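PDB 1ID2: amicyanin from Paracoccus versutus, which carries electrons through a type 1 blue copper centre held in a small beta-barrel protein of the plastocyanin/azurin family. Local coordinates for residues Asp16-Ala19 with Asp20-Val23. Residues are numbered along the deposited sequence; the frame is centred on the assembly and turned at random.
Sequences DVPA and DAVV
A type I beta turn running from Pro18 to Ala21 reverses the chain on the way from strand 4-13 into strand 22-27 of the cupredoxin barrel. Ala21 N donates to Pro18 O at 3.2 Å, fairly straight at the hydrogen (158°), although the N-H comes in well above the carbonyl plane, 52° out of it. Ala19 and Asp20 occupy the corner positions. At Asp20, CG stands between the backbone N and the carbonyl carbon (chi1 59°), which leaves OD2 near the CB corner of the proline, a loose approach of 3.8 Å to Pro18 CB.

Beyond the turn the backbones draw apart, and apolar side chains reach across. Val17 keeps CG1 anti to its backbone N, and this one branch meets both Ala21 CB at 3.9 Å and Val23 CG2 at 4.0 Å, the two valines crossing at a slant. Pro18 CG approaches Ala21 CB more loosely, at 4.3 Å. Tyr45 of the neighbouring strand 43-48 packs against Val17, Pro18 and Ala21, and is backbone hydrogen-bonded to Val22, so the residues leaving the turn join the sheet. One backbone hydrogen bond and a small apolar patch at the surface thus probably hold the turn and its flanking residues in shape, the exposed Asp20 adding little.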
loop_
_atom_site.group_PDB
_atom_site.type_symbol
_atom_site.label_atom_id
_atom_site.label_comp_id
_atom_site.label_asym_id
_atom_site.label_seq_id
_atom_site.Cartn_x
_atom_site.Cartn_y
_atom_site.Cartn_z
ATOM N N ASP A 16 -3.364 -13.304 -7.829
ATOM C CA ASP A 16 -4.743 -12.802 -7.711
ATOM C C ASP A 16 -4.935 -11.339 -8.111
ATOM O O ASP A 16 -6.064 -10.840 -8.074
ATOM C CB ASP A 16 -5.296 -12.981 -6.284
ATOM C CG ASP A 16 -5.383 -14.443 -5.845
ATOM O OD1 ASP A 16 -5.469 -14.670 -4.616
ATOM O OD2 ASP A 16 -5.321 -15.363 -6.696
ATOM N N VAL A 17 -3.836 -10.640 -8.410
ATOM C CA VAL A 17 -3.870 -9.217 -8.790
ATOM C C VAL A 17 -4.393 -9.041 -10.225
ATOM O O VAL A 17 -3.990 -9.768 -11.131
ATOM C CB VAL A 17 -2.453 -8.577 -8.692
ATOM C CG1 VAL A 17 -2.506 -7.064 -9.091
ATOM C CG2 VAL A 17 -1.884 -8.775 -7.261
ATOM N N PRO A 18 -5.344 -8.115 -10.436
ATOM C CA PRO A 18 -5.882 -8.053 -11.795
ATOM C C PRO A 18 -4.959 -7.343 -12.776
ATOM O O PRO A 18 -4.120 -6.507 -12.395
ATOM C CB PRO A 18 -7.233 -7.343 -11.618
ATOM C CG PRO A 18 -7.112 -6.609 -10.362
ATOM C CD PRO A 18 -6.249 -7.461 -9.476
ATOM N N ALA A 19 -5.122 -7.678 -14.047
ATOM C CA ALA A 19 -4.149 -7.305 -15.048
ATOM C C ALA A 19 -4.057 -5.782 -15.235
ATOM O O ALA A 19 -3.053 -5.255 -15.718
ATOM C CB ALA A 19 -4.497 -7.987 -16.349
ATOM N N ASP A 20 -5.133 -5.077 -14.924
ATOM C CA ASP A 20 -5.186 -3.638 -15.204
ATOM C C ASP A 20 -4.875 -2.764 -13.986
ATOM O O ASP A 20 -5.010 -1.543 -14.031
ATOM C CB ASP A 20 -6.563 -3.260 -15.794
ATOM C CG ASP A 20 -7.743 -3.595 -14.863
ATOM O OD1 ASP A 20 -8.848 -3.083 -15.129
ATOM O OD2 ASP A 20 -7.598 -4.381 -13.899
ATOM N N ALA A 21 -4.388 -3.391 -12.924
ATOM C CA ALA A 21 -4.148 -2.705 -11.665
ATOM C C ALA A 21 -2.940 -1.744 -11.721
ATOM O O ALA A 21 -2.049 -1.902 -12.559
ATOM C CB ALA A 21 -3.960 -3.749 -10.571
ATOM N N VAL A 22 -2.940 -0.714 -10.872
ATOM C CA VAL A 22 -1.703 0.010 -10.579
ATOM C C VAL A 22 -1.000 -0.709 -9.455
ATOM O O VAL A 22 -1.640 -1.075 -8.471
ATOM C CB VAL A 22 -1.935 1.468 -10.159
ATOM C CG1 VAL A 22 -2.407 2.255 -11.342
ATOM C CG2 VAL A 22 -2.919 1.547 -9.032
ATOM N N VAL A 23 0.225 -1.145 -9.733
ATOM C CA VAL A 23 0.947 -2.023 -8.829
ATOM C C VAL A 23 2.238 -1.322 -8.408
ATOM O O VAL A 23 2.935 -0.735 -9.236
ATOM C CB VAL A 23 1.267 -3.406 -9.507
ATOM C CG1 VAL A 23 2.017 -4.319 -8.535
ATOM C CG2 VAL A 23 -0.005 -4.087 -9.925
#